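Long-range contacts in precorrin-3 methylase (Rhodobacter capsulatus, PDB 3NUT), which probably transfers a methyl group from S-adenosyl-L-methionine to a precorrin intermediate on the pathway to adenosylcobalamin, and is captured here with S-adenosyl-L-homocysteine bound: residues 8-13 against 110-115; 118-123 against 167-172; 200-205 against 224-229. All blocks are in the same frame, centred on the assembly; numbering follows the deposited sequence.

Overall arrangement
The three contacts follow one another along the chain and step from the N-terminal parallel sheet into the cofactor site. Contact 1 pairs an outermost strand of the sheet within this chain with its neighbour; its centre lies about 26 Å from that of contact 2 and about 31 Å from that of contact 3, on the opposite side of the chain's centre from the latter. Residues 110-115 run almost directly into residues 118-123, which link contact 1 to contact 2. Contacts 2 and 3, with centres about 8 Å apart, share a mixed sheet in which strands 165-169 and 227-231 are neighbours, and both hold S-adenosyl-L-homocysteine: contact 2 at its carboxylate and ribose, contact 3 at its ribose and adenine.

Contact 1: residues 8-13 against 110-115; sequences SGWVTV and GTEIRI
Strands 10-13 and 113-115 run parallel, their axes 4.7 Å apart at closest approach and 12° from alignment, with Val11, Thr12 and Val13 abreast of Ile113, Arg114 and Ile115. Three backbone hydrogen bonds sew them together: Val11 N to Glu112 O, Arg114 N to Val11 O, and Val13 N to Arg114 O. Before the pairing begins, a water carries on the connection, donating to Gly9 O and accepting from Glu112 N.

On the face bearing Thr12 and Arg114, the arginine reaches back across the indole of Trp10. Its chain is extended from CG to NE, which brings the guanidinium over one face of the five-membered ring, with Arg114 CZ 4.0 Å from the ring centroid and the planes 29° apart. This is a cation-pi stack, and Arg114 NH1 comes closest, 3.4 Å from Trp10 NE1; both are donors and do not bond. Glu112 holds the cation from the side: its OE2 forms a salt bridge with Arg114 NE at 2.7 Å, through bent, weak hydrogen bonds from NE and NH2. A second water, in the guanidinium plane, accepts from NH1 and lies 2.7 Å from Thr12 OG1.

The other face is apolar. Ile115 CD1 meets Val13 CB at 3.8 Å, the two side chains lying side by side and pointing the same way, and helix 94-104 packs on this layer through Leu98 and Phe99. Trp242 of the second subunit packs on Ile113. On the far side of strand 10-15, strand 80-85 continues the parallel sheet.

The carboxylate and the indole face thus serve one cation together, which probably stabilises its charge and limits the guanidinium's freedom to turn at this partly exposed edge.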
loop_
_atom_site.group_PDB
_atom_site.type_symbol
_atom_site.label_atom_id
_atom_site.label_comp_id
_atom_site.label_asym_id
_atom_site.label_seq_id
_atom_site.Cartn_x
_atom_site.Cartn_y
_atom_site.Cartn_z
ATOM N N SER A 8 1.112 5.470 -33.095
ATOM C CA SER A 8 0.711 6.207 -31.865
ATOM C C SER A 8 1.028 5.410 -30.575
ATOM O O SER A 8 0.363 4.404 -30.274
ATOM C CB SER A 8 -0.764 6.611 -31.927
ATOM O OG SER A 8 -0.979 7.701 -31.030
ATOM N N GLY A 9 2.057 5.865 -29.843
ATOM C CA GLY A 9 2.597 5.125 -28.706
ATOM C C GLY A 9 2.158 5.568 -27.324
ATOM O O GLY A 9 1.297 6.429 -27.167
ATOM N N TRP A 10 2.754 4.963 -26.303
ATOM C CA TRP A 10 2.492 5.388 -24.952
ATOM C C TRP A 10 3.602 5.022 -23.984
ATOM O O TRP A 10 4.572 4.391 -24.350
ATOM C CB TRP A 10 1.169 4.813 -24.474
ATOM C CG TRP A 10 0.855 3.379 -24.847
ATOM C CD1 TRP A 10 -0.102 2.959 -25.725
ATOM C CD2 TRP A 10 1.439 2.189 -24.296
ATOM N NE1 TRP A 10 -0.148 1.587 -25.766
ATOM C CE2 TRP A 10 0.774 1.083 -24.890
ATOM C CE3 TRP A 10 2.448 1.946 -23.354
ATOM C CZ2 TRP A 10 1.100 -0.263 -24.585
ATOM C CZ3 TRP A 10 2.782 0.614 -23.053
ATOM C CH2 TRP A 10 2.111 -0.478 -23.682
ATOM N N VAL A 11 3.446 5.419 -22.730
ATOM C CA VAL A 11 4.416 5.073 -21.704
ATOM C C VAL A 11 3.576 4.509 -20.572
ATOM O O VAL A 11 2.668 5.168 -20.065
ATOM C CB VAL A 11 5.210 6.324 -21.194
ATOM C CG1 VAL A 11 6.104 5.985 -20.027
ATOM C CG2 VAL A 11 6.022 6.984 -22.317
ATOM N N THR A 12 3.879 3.292 -20.170
ATOM C CA THR A 12 3.225 2.731 -19.024
ATOM C C THR A 12 4.297 2.592 -17.956
ATOM O O THR A 12 5.402 2.116 -18.221
ATOM C CB THR A 12 2.620 1.342 -19.372
ATOM O OG1 THR A 12 1.497 1.514 -20.247
ATOM C CG2 THR A 12 2.154 0.602 -18.088
ATOM N N VAL A 13 3.997 3.009 -16.742
ATOM C CA VAL A 13 4.887 2.706 -15.643
ATOM C C VAL A 13 4.211 1.574 -14.881
ATOM O O VAL A 13 3.090 1.733 -14.442
ATOM C CB VAL A 13 5.134 3.936 -14.759
ATOM C CG1 VAL A 13 6.201 3.617 -13.700
ATOM C CG2 VAL A 13 5.601 5.067 -15.619
ATOM N N GLY A 110 0.537 15.834 -23.569
ATOM C CA GLY A 110 -0.362 15.048 -24.404
ATOM C C GLY A 110 0.030 13.587 -24.597
ATOM O O GLY A 110 -0.819 12.786 -24.969
ATOM N N THR A 111 1.289 13.221 -24.338
ATOM C CA THR A 111 1.678 11.809 -24.386
ATOM C C THR A 111 0.665 10.951 -23.619
ATOM O O THR A 111 0.240 11.329 -22.535
ATOM C CB THR A 111 3.122 11.545 -23.798
ATOM O OG1 THR A 111 4.106 12.407 -24.410
ATOM C CG2 THR A 111 3.546 10.073 -24.000
ATOM N N GLU A 112 0.280 9.799 -24.168
ATOM C CA GLU A 112 -0.567 8.881 -23.406
ATOM C C GLU A 112 0.234 8.172 -22.305
ATOM O O GLU A 112 1.288 7.608 -22.566
ATOM C CB GLU A 112 -1.218 7.834 -24.311
ATOM C CG GLU A 112 -2.331 7.127 -23.589
ATOM C CD GLU A 112 -2.931 5.977 -24.357
ATOM O OE1 GLU A 112 -2.912 6.023 -25.613
ATOM O OE2 GLU A 112 -3.430 5.033 -23.686
ATOM N N ILE A 113 -0.270 8.199 -21.081
ATOM C CA ILE A 113 0.461 7.690 -19.950
ATOM C C ILE A 113 -0.477 6.845 -19.118
ATOM O O ILE A 113 -1.600 7.232 -18.908
ATOM C CB ILE A 113 1.061 8.814 -19.067
ATOM C CG1 ILE A 113 2.386 9.292 -19.664
ATOM C CG2 ILE A 113 1.350 8.279 -17.670
ATOM C CD1 ILE A 113 2.736 10.793 -19.382
ATOM N N ARG A 114 0.000 5.681 -18.679
ATOM C CA ARG A 114 -0.768 4.755 -17.858
ATOM C C ARG A 114 0.126 4.323 -16.708
ATOM O O ARG A 114 1.286 3.962 -16.931
ATOM C CB ARG A 114 -1.123 3.529 -18.688
ATOM C CG ARG A 114 -2.024 3.798 -19.907
ATOM C CD ARG A 114 -1.826 2.724 -20.972
ATOM N NE ARG A 114 -2.726 2.903 -22.112
ATOM C CZ ARG A 114 -2.895 2.038 -23.113
ATOM N NH1 ARG A 114 -2.231 0.896 -23.149
ATOM N NH2 ARG A 114 -3.751 2.325 -24.090
ATOM N N ILE A 115 -0.400 4.362 -15.485
ATOM C CA ILE A 115 0.330 3.966 -14.289
ATOM C C ILE A 115 -0.378 2.734 -13.709
ATOM O O ILE A 115 -1.553 2.808 -13.343
ATOM C CB ILE A 115 0.333 5.109 -13.234
ATOM C CG1 ILE A 115 0.802 6.435 -13.872
ATOM C CG2 ILE A 115 1.224 4.731 -11.965
ATOM C CD1 ILE A 115 2.327 6.483 -14.180
HETATM O O HOH W 1 1.205 9.158 -26.682
HETATM O O HOH W 2 -0.445 -0.232 -21.059
#

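Contact 2: residues 118-123 against 167-172. With SAH (S-adenosyl-L-homocysteine), chain E.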
loop_
_atom_site.group_PDB
_atom_site.type_symbol
_atom_site.label_atom_id
_atom_site.label_comp_id
_atom_site.label_asym_id
_atom_site.label_seq_id
_atom_site.Cartn_x
_atom_site.Cartn_y
_atom_site.Cartn_z
ATOM N N GLY A 118 1.098 -2.134 -8.234
ATOM C CA GLY A 118 1.568 -3.501 -7.834
ATOM C C GLY A 118 1.592 -3.678 -6.311
ATOM O O GLY A 118 1.300 -2.729 -5.544
ATOM N N ILE A 119 1.886 -4.895 -5.855
ATOM C CA ILE A 119 1.994 -5.168 -4.413
ATOM C C ILE A 119 3.219 -4.442 -3.886
ATOM O O ILE A 119 4.315 -4.684 -4.382
ATOM C CB ILE A 119 2.149 -6.710 -4.156
ATOM C CG1 ILE A 119 0.943 -7.516 -4.698
ATOM C CG2 ILE A 119 2.402 -7.018 -2.682
ATOM C CD1 ILE A 119 -0.476 -7.104 -4.161
ATOM N N THR A 120 3.071 -3.535 -2.917
ATOM C CA THR A 120 4.267 -2.908 -2.359
ATOM C C THR A 120 4.851 -3.787 -1.271
ATOM O O THR A 120 4.101 -4.393 -0.488
ATOM C CB THR A 120 4.029 -1.575 -1.663
ATOM O OG1 THR A 120 2.909 -1.698 -0.772
ATOM C CG2 THR A 120 3.790 -0.485 -2.630
ATOM N N ALA A 121 6.189 -3.776 -1.189
ATOM C CA ALA A 121 6.954 -4.462 -0.166
ATOM C C ALA A 121 6.413 -4.373 1.259
ATOM O O ALA A 121 6.381 -5.382 1.970
ATOM C CB ALA A 121 8.424 -4.016 -0.227
ATOM N N MET A 122 5.980 -3.203 1.696
ATOM C CA MET A 122 5.479 -3.077 3.074
ATOM C C MET A 122 4.297 -4.014 3.367
ATOM O O MET A 122 4.281 -4.731 4.378
ATOM C CB MET A 122 5.128 -1.625 3.431
ATOM C CG MET A 122 3.933 -1.006 2.690
ATOM S SD MET A 122 3.694 0.740 3.159
ATOM C CE MET A 122 3.343 0.547 4.898
ATOM N N LEU A 123 3.333 -4.010 2.450
ATOM C CA LEU A 123 2.112 -4.785 2.586
ATOM C C LEU A 123 2.386 -6.245 2.309
ATOM O O LEU A 123 1.705 -7.094 2.848
ATOM C CB LEU A 123 1.014 -4.244 1.651
ATOM C CG LEU A 123 0.402 -2.863 1.978
ATOM C CD1 LEU A 123 -0.799 -2.615 1.098
ATOM C CD2 LEU A 123 -0.020 -2.739 3.430
ATOM N N ALA A 167 6.371 2.061 8.208
ATOM C CA ALA A 167 7.211 1.235 7.387
ATOM C C ALA A 167 8.342 2.039 6.761
ATOM O O ALA A 167 8.129 3.123 6.210
ATOM C CB ALA A 167 6.391 0.537 6.318
ATOM N N PHE A 168 9.544 1.482 6.830
ATOM C CA PHE A 168 10.747 2.127 6.295
ATOM C C PHE A 168 11.224 1.495 4.998
ATOM O O PHE A 168 11.540 0.318 4.965
ATOM C CB PHE A 168 11.886 2.103 7.335
ATOM C CG PHE A 168 11.546 2.819 8.623
ATOM C CD1 PHE A 168 10.824 4.022 8.598
ATOM C CD2 PHE A 168 11.946 2.296 9.854
ATOM C CE1 PHE A 168 10.506 4.688 9.776
ATOM C CE2 PHE A 168 11.638 2.967 11.055
ATOM C CZ PHE A 168 10.911 4.154 11.014
ATOM N N TYR A 169 11.258 2.298 3.936
ATOM C CA TYR A 169 11.817 1.878 2.662
ATOM C C TYR A 169 13.254 2.395 2.560
ATOM O O TYR A 169 13.544 3.548 2.913
ATOM C CB TYR A 169 10.959 2.388 1.491
ATOM C CG TYR A 169 9.640 1.639 1.247
ATOM C CD1 TYR A 169 9.457 0.858 0.107
ATOM C CD2 TYR A 169 8.579 1.728 2.153
ATOM C CE1 TYR A 169 8.250 0.173 -0.122
ATOM C CE2 TYR A 169 7.384 1.053 1.940
ATOM C CZ TYR A 169 7.208 0.278 0.795
ATOM O OH TYR A 169 5.999 -0.400 0.594
ATOM N N ASN A 170 14.154 1.537 2.088
ATOM C CA ASN A 170 15.554 1.914 1.885
ATOM C C ASN A 170 16.205 2.245 3.221
ATOM O O ASN A 170 16.584 3.384 3.458
ATOM C CB ASN A 170 15.641 3.116 0.937
ATOM C CG ASN A 170 14.985 2.853 -0.381
ATOM O OD1 ASN A 170 15.369 1.946 -1.087
ATOM N ND2 ASN A 170 13.983 3.640 -0.715
ATOM N N PRO A 171 16.325 1.248 4.110
ATOM C CA PRO A 171 16.759 1.597 5.458
ATOM C C PRO A 171 18.266 1.910 5.513
ATOM O O PRO A 171 18.657 2.915 6.121
ATOM C CB PRO A 171 16.388 0.354 6.290
ATOM C CG PRO A 171 15.813 -0.664 5.318
ATOM C CD PRO A 171 16.205 -0.212 3.939
ATOM N N ARG A 172 19.083 1.093 4.847
ATOM C CA ARG A 172 20.533 1.287 4.832
ATOM C C ARG A 172 21.044 2.042 3.605
ATOM O O ARG A 172 21.270 1.443 2.557
ATOM C CB ARG A 172 21.275 -0.050 4.938
ATOM C CG ARG A 172 20.856 -0.953 6.092
ATOM C CD ARG A 172 21.018 -0.332 7.492
ATOM N NE ARG A 172 22.314 0.299 7.749
ATOM C CZ ARG A 172 23.488 -0.332 7.801
ATOM N NH1 ARG A 172 23.584 -1.642 7.574
ATOM N NH2 ARG A 172 24.587 0.368 8.059
HETATM N N SAH E . 8.249 0.803 -5.495
HETATM C CA SAH E . 8.835 -0.062 -4.426
HETATM C CB SAH E . 9.714 0.764 -3.474
HETATM C CG SAH E . 11.050 1.129 -4.122
HETATM S SD SAH E . 12.313 1.555 -2.945
HETATM C C SAH E . 7.670 -0.628 -3.699
HETATM O O SAH E . 6.598 -0.108 -3.979
HETATM O OXT SAH E . 7.722 -1.553 -2.864
HETATM C "C5'" SAH E . 13.140 -0.001 -2.705
HETATM C "C4'" SAH E . 13.062 -0.454 -1.233
HETATM O "O4'" SAH E . 11.821 -1.139 -1.016
HETATM C "C3'" SAH E . 14.145 -1.432 -0.753
HETATM O "O3'" SAH E . 15.302 -0.802 -0.187
HETATM C "C2'" SAH E . 13.443 -2.216 0.334
HETATM O "O2'" SAH E . 13.393 -1.485 1.577
HETATM C "C1'" SAH E . 12.021 -2.292 -0.185
HETATM N N9 SAH E . 11.774 -3.551 -0.928
HETATM C C8 SAH E . 11.536 -3.686 -2.248
HETATM N N7 SAH E . 11.336 -5.003 -2.559
HETATM C C5 SAH E . 11.444 -5.736 -1.422
HETATM C C6 SAH E . 11.341 -7.172 -1.020
HETATM N N6 SAH E . 11.079 -8.157 -1.918
HETATM N N1 SAH E . 11.529 -7.495 0.284
HETATM C C2 SAH E . 11.796 -6.547 1.206
HETATM N N3 SAH E . 11.902 -5.231 0.907
HETATM C C4 SAH E . 11.742 -4.769 -0.360
#
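Tyr169 OH receives the backbone N-H of Met122 at 3.0 Å (N-H...O angle 157°), so a strand-end phenol is tied to the first turn of helix 121-129. The same oxygen is closely surrounded: Thr120 CB lies 3.2 Å from Tyr169 OH, near the ring plane, and the CB and CG of Met122 crowd in beside it. Met122 CG sits between its own backbone N and carbonyl carbon (chi1 67°), a setting that lays the thioether across the phenol at about a right angle. Its sulfur then lies in the plane of the ring, 5.2 Å from the Tyr169 centroid, in an edge-on Met-aromatic contact. A bend about the CG-SD bond turns the methyl, and Met122 CE presses on Ala167 CB at 3.4 Å, tighter than usual for two carbons.

This buried wedge belongs to the cofactor site of the tetrapyrrole methylase family, where a helix start and the end of a strand both face the bound S-adenosyl-L-homocysteine. Ala121 N donates to the ligand's OXT at 3.2 Å, and that oxygen also lies at the edge of Tyr169, in its plane. Phe92 meets the tyrosine edge-to-face, while Leu123 of the second subunit packs on Thr120.

Past Tyr169 the two segments diverge, and residues 170-172 lose touch with the helix start. The partly exposed Asn170 turns to the ligand instead, its backbone N donating almost straight (173°) to the ribose O2' at 3.2 Å. Asn170 OD1 lies 2.9 Å from O3' of the ligand, and Asn170 ND2 bonds to Asn141 OD1.

Contact 3: residues 200-205 against 224-229. With SAH (S-adenosyl-L-homocysteine), chain E.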
loop_
_atom_site.group_PDB
_atom_site.type_symbol
_atom_site.label_atom_id
_atom_site.label_comp_id
_atom_site.label_asym_id
_atom_site.label_seq_id
_atom_site.Cartn_x
_atom_site.Cartn_y
_atom_site.Cartn_z
ATOM N N ALA A 200 12.071 -7.292 7.887
ATOM C CA ALA A 200 11.580 -8.277 6.930
ATOM C C ALA A 200 12.414 -8.222 5.661
ATOM O O ALA A 200 12.441 -7.227 4.932
ATOM C CB ALA A 200 10.093 -8.100 6.654
ATOM N N ARG A 201 13.116 -9.319 5.445
ATOM C CA ARG A 201 14.174 -9.368 4.481
ATOM C C ARG A 201 13.757 -10.223 3.306
ATOM O O ARG A 201 13.316 -11.363 3.484
ATOM C CB ARG A 201 15.442 -9.931 5.167
ATOM C CG ARG A 201 16.577 -10.257 4.218
ATOM C CD ARG A 201 17.724 -11.024 4.909
ATOM N NE ARG A 201 18.407 -11.922 3.965
ATOM C CZ ARG A 201 19.189 -11.507 2.966
ATOM N NH1 ARG A 201 19.392 -10.201 2.756
ATOM N NH2 ARG A 201 19.769 -12.402 2.177
ATOM N N ALA A 202 13.901 -9.663 2.112
ATOM C CA ALA A 202 13.735 -10.418 0.861
ATOM C C ALA A 202 12.369 -11.070 0.803
ATOM O O ALA A 202 12.234 -12.261 0.493
ATOM C CB ALA A 202 14.855 -11.485 0.680
ATOM N N VAL A 203 11.358 -10.266 1.103
ATOM C CA VAL A 203 10.003 -10.769 1.266
ATOM C C VAL A 203 9.466 -11.318 -0.061
ATOM O O VAL A 203 9.594 -10.677 -1.096
ATOM C CB VAL A 203 9.099 -9.687 1.861
ATOM C CG1 VAL A 203 7.671 -10.162 1.912
ATOM C CG2 VAL A 203 9.576 -9.363 3.250
ATOM N N THR A 204 8.916 -12.531 0.016
ATOM C CA THR A 204 8.348 -13.320 -1.101
ATOM C C THR A 204 9.398 -14.026 -1.948
ATOM O O THR A 204 9.073 -14.607 -2.985
ATOM C CB THR A 204 7.395 -12.523 -2.062
ATOM O OG1 THR A 204 8.174 -11.774 -2.994
ATOM C CG2 THR A 204 6.443 -11.615 -1.306
ATOM N N THR A 205 10.657 -13.944 -1.537
ATOM C CA THR A 205 11.722 -14.628 -2.267
ATOM C C THR A 205 12.089 -15.848 -1.433
ATOM O O THR A 205 11.594 -15.999 -0.297
ATOM C CB THR A 205 12.986 -13.782 -2.469
ATOM O OG1 THR A 205 13.781 -13.862 -1.280
ATOM C CG2 THR A 205 12.666 -12.327 -2.808
ATOM N N ASP A 224 19.246 -4.461 5.898
ATOM C CA ASP A 224 20.068 -4.154 4.704
ATOM C C ASP A 224 19.170 -3.581 3.614
ATOM O O ASP A 224 18.032 -3.219 3.894
ATOM C CB ASP A 224 20.877 -5.354 4.195
ATOM C CG ASP A 224 20.105 -6.659 4.237
ATOM O OD1 ASP A 224 19.024 -6.756 3.613
ATOM O OD2 ASP A 224 20.597 -7.603 4.891
ATOM N N MET A 225 19.672 -3.482 2.386
ATOM C CA MET A 225 18.864 -2.929 1.279
ATOM C C MET A 225 17.809 -3.886 0.735
ATOM O O MET A 225 16.986 -3.506 -0.077
ATOM C CB MET A 225 19.746 -2.364 0.152
ATOM C CG MET A 225 20.223 -0.937 0.458
ATOM S SD MET A 225 18.906 0.059 1.255
ATOM C CE MET A 225 18.149 0.773 -0.220
ATOM N N ARG A 226 17.838 -5.120 1.226
ATOM C CA ARG A 226 16.893 -6.175 0.878
ATOM C C ARG A 226 15.750 -6.228 1.916
ATOM O O ARG A 226 15.036 -7.238 2.041
ATOM C CB ARG A 226 17.672 -7.505 0.861
ATOM C CG ARG A 226 17.130 -8.609 -0.032
ATOM C CD ARG A 226 17.497 -8.472 -1.524
ATOM N NE ARG A 226 16.595 -9.306 -2.331
ATOM C CZ ARG A 226 15.395 -8.931 -2.800
ATOM N NH1 ARG A 226 14.915 -7.700 -2.595
ATOM N NH2 ARG A 226 14.674 -9.803 -3.498
ATOM N N THR A 227 15.580 -5.137 2.664
ATOM C CA THR A 227 14.793 -5.165 3.902
ATOM C C THR A 227 13.853 -3.977 3.980
ATOM O O THR A 227 14.183 -2.876 3.545
ATOM C CB THR A 227 15.740 -5.192 5.137
ATOM O OG1 THR A 227 16.600 -6.323 5.015
ATOM C CG2 THR A 227 15.001 -5.285 6.475
ATOM N N VAL A 228 12.663 -4.233 4.510
ATOM C CA VAL A 228 11.729 -3.188 4.831
ATOM C C VAL A 228 11.444 -3.340 6.332
ATOM O O VAL A 228 11.285 -4.457 6.842
ATOM C CB VAL A 228 10.450 -3.238 3.921
ATOM C CG1 VAL A 228 9.643 -4.513 4.131
ATOM C CG2 VAL A 228 9.564 -2.018 4.150
ATOM N N VAL A 229 11.403 -2.222 7.035
ATOM C CA VAL A 229 11.335 -2.251 8.490
ATOM C C VAL A 229 9.973 -1.733 8.942
ATOM O O VAL A 229 9.573 -0.600 8.619
ATOM C CB VAL A 229 12.499 -1.427 9.133
ATOM C CG1 VAL A 229 12.411 -1.431 10.674
ATOM C CG2 VAL A 229 13.866 -1.922 8.645
HETATM N N SAH E . 8.249 0.803 -5.495
HETATM C CA SAH E . 8.835 -0.062 -4.426
HETATM C CB SAH E . 9.714 0.764 -3.474
HETATM C CG SAH E . 11.050 1.129 -4.122
HETATM S SD SAH E . 12.313 1.555 -2.945
HETATM C C SAH E . 7.670 -0.628 -3.699
HETATM O O SAH E . 6.598 -0.108 -3.979
HETATM O OXT SAH E . 7.722 -1.553 -2.864
HETATM C "C5'" SAH E . 13.140 -0.001 -2.705
HETATM C "C4'" SAH E . 13.062 -0.454 -1.233
HETATM O "O4'" SAH E . 11.821 -1.139 -1.016
HETATM C "C3'" SAH E . 14.145 -1.432 -0.753
HETATM O "O3'" SAH E . 15.302 -0.802 -0.187
HETATM C "C2'" SAH E . 13.443 -2.216 0.334
HETATM O "O2'" SAH E . 13.393 -1.485 1.577
HETATM C "C1'" SAH E . 12.021 -2.292 -0.185
HETATM N N9 SAH E . 11.774 -3.551 -0.928
HETATM C C8 SAH E . 11.536 -3.686 -2.248
HETATM N N7 SAH E . 11.336 -5.003 -2.559
HETATM C C5 SAH E . 11.444 -5.736 -1.422
HETATM C C6 SAH E . 11.341 -7.172 -1.020
HETATM N N6 SAH E . 11.079 -8.157 -1.918
HETATM N N1 SAH E . 11.529 -7.495 0.284
HETATM C C2 SAH E . 11.796 -6.547 1.206
HETATM N N3 SAH E . 11.902 -5.231 0.907
HETATM C C4 SAH E . 11.742 -4.769 -0.360
#
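Asp224 OD1 is gripped by two donors of its own loop and faces Arg201 across the contact. Thr227 OG1 donates a hydrogen bond to Asp224 OD1 at 2.8 Å, from above the carboxylate plane. Arg226 N reaches Asp224 OD1 at 3.1 Å on the anti side, closing an Asx turn over the type I beta turn from Asp224 to Thr227. This turn leads into strand 227-231, which pairs antiparallel with strand 196-201 in the mixed sheet of the cofactor site. Ala200 and Val228 form a hydrogen-bonded pair, and Arg201 and Thr227 the non-hydrogen-bonded pair next to it; beyond them Ala202 N donates to Arg226 O at 2.7 Å.

Arg201, its CG anti to the backbone N (chi1 170°) and its chain extended to NE, reaches out obliquely from the strand pair to Asp224. The salt bridge is long, 3.6 Å from Arg201 NH1 to Asp224 OD1, with the oxygen at the guanidinium edge and the two planes nearly perpendicular (84°). An asparagine at position Asp224 would probably weaken this pairing, leaving the Arg201 guanidinium without the opposite charge it faces here.

Arg226 bends at chi2 and lays one guanidinium face over Ala202, whose CB is 3.7 Å from Arg226 CG. Thr205 comes from the opposite direction, touching the arginine's NH2 with its methyl. Thr205 also helps fix the type II turn from Ala202 to Thr205, since its N and OG1 both reach Ala202 O from the same face.

The two loops hold the ligand chiefly by backbone atoms. The ribose hydroxyl O2' donates to Thr227 O. The adenine is read by Val203, whose O accepts from N6 while Val203 N donates to N1 of S-adenosyl-L-homocysteine at 2.9 Å.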